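Local coordinates for periplasmic binding protein/LacI transcriptional regulator (Burkholderia graminis C4D1M, PDB 5HQJ) that probably binds sugars for an ABC transporter as a periplasmic solute-binding protein and is captured here holding D-arabinose as its pyranose, at residues I34-V39 with L160-L165; V63-Q66 with T72-Q75. One frame throughout, in Å; residues are numbered along the deposited sequence.

Contact 1: residues I34-V39 with L160-L165; sequences IPKVAV and LGAVNL. With 64K (alpha-D-arabinopyranose), chain B.
Lys36 and Asn164 reach toward each other from opposite directions and meet beside the anomeric hydroxyl of the arabinopyranose. Lys36 is fully extended beyond CG, which carries its ammonium across a CA separation of 9.8 Å between Lys36 and Ala162. There Lys36 NZ donates to Asn164 OD1 at 3.0 Å. The C=O...N angle of 119° is normal for an amide oxygen, with the donor lifted 25° out of the carbonyl plane. The other half of the amide serves the sugar: Asn164 ND2 gives a fairly straight bond to O1 of the ligand (2.9 Å, 163°). Lys36 NZ adds a weak bond to the same O1 at 3.2 Å, so ammonium and amide both bind the same hydroxyl oxygen and each other. These opposed roles of OD1 and ND2 fix which way round the amide lies. Ala162, the N-cap residue, packs its CB against Lys36 NZ at 3.5 Å. Weak bonds from Ser117 and to the Asp116 carbonyl also hold the amide. The contact spans the ligand cleft, joining the loop between strand 30-34 and helix 42-56 to the start of helix 163-176, which follows strand 150-156 of the other sheet.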
loop_
_atom_site.group_PDB
_atom_site.type_symbol
_atom_site.label_atom_id
_atom_site.label_comp_id
_atom_site.label_asym_id
_atom_site.label_seq_id
_atom_site.Cartn_x
_atom_site.Cartn_y
_atom_site.Cartn_z
ATOM N N ILE A 34 1.453 13.592 -1.415
ATOM C CA ILE A 34 1.206 13.319 0.002
ATOM C C ILE A 34 1.145 11.831 0.242
ATOM O O ILE A 34 0.243 11.162 -0.305
ATOM C CB ILE A 34 -0.159 13.939 0.479
ATOM C CG1 ILE A 34 -0.211 15.427 0.130
ATOM C CG2 ILE A 34 -0.396 13.700 1.994
ATOM C CD1 ILE A 34 -1.579 16.067 0.288
ATOM N N PRO A 35 2.083 11.294 1.033
ATOM C CA PRO A 35 1.938 9.897 1.438
ATOM C C PRO A 35 0.959 9.747 2.593
ATOM O O PRO A 35 0.458 10.761 3.092
ATOM C CB PRO A 35 3.359 9.526 1.876
ATOM C CG PRO A 35 3.857 10.793 2.488
ATOM C CD PRO A 35 3.357 11.859 1.547
ATOM N N LYS A 36 0.732 8.518 3.032
ATOM C CA LYS A 36 -0.115 8.304 4.209
ATOM C C LYS A 36 0.604 8.858 5.440
ATOM O O LYS A 36 -0.038 9.305 6.389
ATOM C CB LYS A 36 -0.444 6.819 4.402
ATOM C CG LYS A 36 -1.564 6.269 3.460
ATOM C CD LYS A 36 -1.882 4.796 3.774
ATOM C CE LYS A 36 -2.915 4.187 2.816
ATOM N NZ LYS A 36 -3.354 2.842 3.280
ATOM N N VAL A 37 1.937 8.800 5.400
ATOM C CA VAL A 37 2.811 9.241 6.495
ATOM C C VAL A 37 4.233 8.901 6.086
ATOM O O VAL A 37 4.428 8.197 5.105
ATOM C CB VAL A 37 2.536 8.541 7.847
ATOM C CG1 VAL A 37 1.618 9.369 8.790
ATOM C CG2 VAL A 37 2.044 7.087 7.644
ATOM N N ALA A 38 5.218 9.359 6.855
ATOM C CA ALA A 38 6.603 8.975 6.616
ATOM C C ALA A 38 6.863 7.546 7.030
ATOM O O ALA A 38 7.469 7.305 8.070
ATOM C CB ALA A 38 7.551 9.886 7.375
ATOM N N VAL A 39 6.425 6.609 6.200
ATOM C CA VAL A 39 6.709 5.186 6.365
ATOM C C VAL A 39 7.424 4.632 5.114
ATOM O O VAL A 39 7.311 5.193 4.032
ATOM C CB VAL A 39 5.417 4.393 6.625
ATOM C CG1 VAL A 39 4.827 4.757 7.969
ATOM C CG2 VAL A 39 4.426 4.666 5.554
ATOM N N LEU A 160 -6.876 -0.141 10.364
ATOM C CA LEU A 160 -8.167 -0.745 10.091
ATOM C C LEU A 160 -9.076 0.071 9.151
ATOM O O LEU A 160 -10.029 -0.477 8.605
ATOM C CB LEU A 160 -8.897 -1.019 11.410
ATOM C CG LEU A 160 -8.196 -1.921 12.425
ATOM C CD1 LEU A 160 -9.005 -2.010 13.722
ATOM C CD2 LEU A 160 -7.947 -3.299 11.839
ATOM N N GLY A 161 -8.767 1.346 8.933
ATOM C CA GLY A 161 -9.609 2.205 8.114
ATOM C C GLY A 161 -9.178 2.353 6.675
ATOM O O GLY A 161 -9.847 2.998 5.873
ATOM N N ALA A 162 -8.047 1.742 6.349
ATOM C CA ALA A 162 -7.464 1.841 5.022
ATOM C C ALA A 162 -8.218 1.028 3.976
ATOM O O ALA A 162 -8.342 -0.197 4.088
ATOM C CB ALA A 162 -6.007 1.401 5.080
ATOM N N VAL A 163 -8.683 1.705 2.931
ATOM C CA VAL A 163 -9.421 1.046 1.862
ATOM C C VAL A 163 -8.605 -0.002 1.130
ATOM O O VAL A 163 -9.123 -1.075 0.812
ATOM C CB VAL A 163 -9.943 2.069 0.826
ATOM C CG1 VAL A 163 -10.184 1.422 -0.544
ATOM C CG2 VAL A 163 -11.213 2.700 1.328
ATOM N N ASN A 164 -7.341 0.278 0.828
ATOM C CA ASN A 164 -6.616 -0.628 -0.017
ATOM C C ASN A 164 -6.392 -1.880 0.818
ATOM O O ASN A 164 -6.479 -2.969 0.284
ATOM C CB ASN A 164 -5.317 -0.005 -0.581
ATOM C CG ASN A 164 -4.357 0.540 0.485
ATOM O OD1 ASN A 164 -4.700 0.713 1.654
ATOM N ND2 ASN A 164 -3.131 0.847 0.045
ATOM N N LEU A 165 -6.125 -1.715 2.122
ATOM C CA LEU A 165 -5.827 -2.848 2.985
ATOM C C LEU A 165 -7.069 -3.662 3.179
ATOM O O LEU A 165 -7.033 -4.872 3.096
ATOM C CB LEU A 165 -5.292 -2.395 4.329
ATOM C CG LEU A 165 -3.982 -1.642 4.301
ATOM C CD1 LEU A 165 -3.492 -1.497 5.713
ATOM C CD2 LEU A 165 -2.922 -2.312 3.396
HETATM O O2 64K B . -0.057 0.014 -0.371
HETATM C C2 64K B . 0.212 0.083 1.070
HETATM C C3 64K B . 1.509 -0.619 1.316
HETATM O O3 64K B . 1.294 -2.010 1.230
HETATM C C4 64K B . 2.044 -0.359 2.720
HETATM O O4 64K B . 1.227 -0.976 3.732
HETATM C C5 64K B . 2.064 1.078 2.985
HETATM O O5 64K B . 0.707 1.582 2.932
HETATM C C1 64K B . 0.303 1.520 1.500
HETATM O O1 64K B . -0.940 2.095 1.375
#

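Contact 2: residues V63-Q66 with T72-Q75; sequences VVPQ and TQVQ
A bend at chi2 (82°) curls the Gln66 side chain back, bringing its amide against the methyl of Thr72 although its CB does not aim at the helix. Thr72 CG2 lies 3.3 Å from Gln66 OE1 and 3.4 Å from Gln66 NE2. The methyl rests against the amide as a van der Waals contact, about as near to one polar atom as to the other. Gln66 NE2 also makes a weak bond to Val64 O (3.4 Å, 152°), consistent with the curled shape. On Thr72 the two branches divide the work: CG2 turns to the loop, while OG1 is hydrogen-bonded to Asn67 OD1, in the link between the segments.

Pro65 forms the buried half of the interface. Its CB is 4.1 Å from Thr72 CG2, an ordinary van der Waals distance, and its ring corner CG comes to 3.7 Å from Gln73 CG. Gln73 is extended beyond CG (chi2 -178°), running obliquely past the proline ring, with its NE2 3.9 Å from Pro65 CG. The amide nitrogen is spent beyond the contact, on the carbonyl of Ser91 and, weakly, that of Pro35. With 159 Å² buried in total, this is modest packing between a loop and the first turn of a helix, whose nearest backbones are Pro65 and Thr72 (CA to CA 6.2 Å). The segments belong to the beta-alpha-beta crossover in which helix 71-82 links edge strand 59-62 to strand 87-90; strand 30-34 lies between those two in the parallel sheet, and its Ile34 touches both Pro65 and Gln73.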
loop_
_atom_site.group_PDB
_atom_site.type_symbol
_atom_site.label_atom_id
_atom_site.label_comp_id
_atom_site.label_asym_id
_atom_site.label_seq_id
_atom_site.Cartn_x
_atom_site.Cartn_y
_atom_site.Cartn_z
ATOM N N VAL A 63 4.821 16.282 0.962
ATOM C CA VAL A 63 4.202 16.760 2.199
ATOM C C VAL A 63 3.732 15.594 3.061
ATOM O O VAL A 63 2.807 14.855 2.705
ATOM C CB VAL A 63 3.027 17.694 1.888
ATOM C CG1 VAL A 63 2.566 18.403 3.155
ATOM C CG2 VAL A 63 3.444 18.706 0.822
ATOM N N VAL A 64 4.354 15.447 4.221
ATOM C CA VAL A 64 4.181 14.244 5.011
ATOM C C VAL A 64 3.271 14.420 6.235
ATOM O O VAL A 64 3.531 15.275 7.088
ATOM C CB VAL A 64 5.535 13.731 5.509
ATOM C CG1 VAL A 64 5.376 12.330 5.989
ATOM C CG2 VAL A 64 6.604 13.801 4.401
ATOM N N PRO A 65 2.212 13.598 6.340
ATOM C CA PRO A 65 1.439 13.586 7.592
ATOM C C PRO A 65 2.258 13.075 8.794
ATOM O O PRO A 65 3.246 12.377 8.583
ATOM C CB PRO A 65 0.277 12.635 7.280
ATOM C CG PRO A 65 0.160 12.634 5.749
ATOM C CD PRO A 65 1.580 12.782 5.283
ATOM N N GLN A 66 1.848 13.408 10.026
ATOM C CA GLN A 66 2.575 12.987 11.232
ATOM C C GLN A 66 1.980 11.712 11.821
ATOM O O GLN A 66 2.653 10.976 12.556
ATOM C CB GLN A 66 2.558 14.082 12.298
ATOM C CG GLN A 66 2.880 15.468 11.779
ATOM C CD GLN A 66 1.678 16.146 11.153
ATOM O OE1 GLN A 66 0.758 16.566 11.857
ATOM N NE2 GLN A 66 1.672 16.250 9.823
ATOM N N THR A 72 -5.340 15.292 9.866
ATOM C CA THR A 72 -3.992 15.727 9.545
ATOM C C THR A 72 -3.831 16.000 8.042
ATOM O O THR A 72 -3.130 16.934 7.645
ATOM C CB THR A 72 -2.948 14.686 9.949
ATOM O OG1 THR A 72 -3.194 14.220 11.288
ATOM C CG2 THR A 72 -1.554 15.305 9.840
ATOM N N GLN A 73 -4.486 15.189 7.217
ATOM C CA GLN A 73 -4.387 15.367 5.764
ATOM C C GLN A 73 -5.327 16.463 5.261
ATOM O O GLN A 73 -5.059 17.080 4.243
ATOM C CB GLN A 73 -4.667 14.047 5.024
ATOM C CG GLN A 73 -3.440 13.107 4.880
ATOM C CD GLN A 73 -3.761 11.839 4.087
ATOM O OE1 GLN A 73 -4.901 11.409 4.031
ATOM N NE2 GLN A 73 -2.747 11.252 3.460
ATOM N N VAL A 74 -6.414 16.742 5.982
ATOM C CA VAL A 74 -7.259 17.875 5.604
ATOM C C VAL A 74 -6.472 19.184 5.769
ATOM O O VAL A 74 -6.481 20.036 4.883
ATOM C CB VAL A 74 -8.580 17.924 6.433
ATOM C CG1 VAL A 74 -9.442 19.117 6.026
ATOM C CG2 VAL A 74 -9.364 16.643 6.236
ATOM N N GLN A 75 -5.774 19.335 6.892
ATOM C CA GLN A 75 -5.001 20.548 7.132
ATOM C C GLN A 75 -4.003 20.784 6.007
ATOM O O GLN A 75 -3.851 21.917 5.537
ATOM C CB GLN A 75 -4.272 20.479 8.481
ATOM C CG GLN A 75 -5.160 20.819 9.663
ATOM C CD GLN A 75 -5.751 22.216 9.558
ATOM O OE1 GLN A 75 -5.027 23.193 9.356
ATOM N NE2 GLN A 75 -7.080 22.311 9.660
#

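How the contacts relate
Contact 1 is wholly buried, its centre about 7 Å from that of the chain; contact 2, its centre about 17 Å from that of the chain, is only partly buried, with Gln66 exposed. Their chemistry follows: a charged and an amide group share a sugar hydroxyl across the two lobes in contact 1, whereas aliphatic carbons pack with each other and against an amide within one lobe in contact 2. Sequence separation agrees, 121 residues against 6, the second pair nested within the chain between the first. The loop 34-39 joins them: Pro35 O lies 3.3 Å from Gln73 NE2, a probable weak hydrogen bond, and 3.2 Å from Pro65 CD. Contact 2 therefore abuts the same loop that carries Lys36.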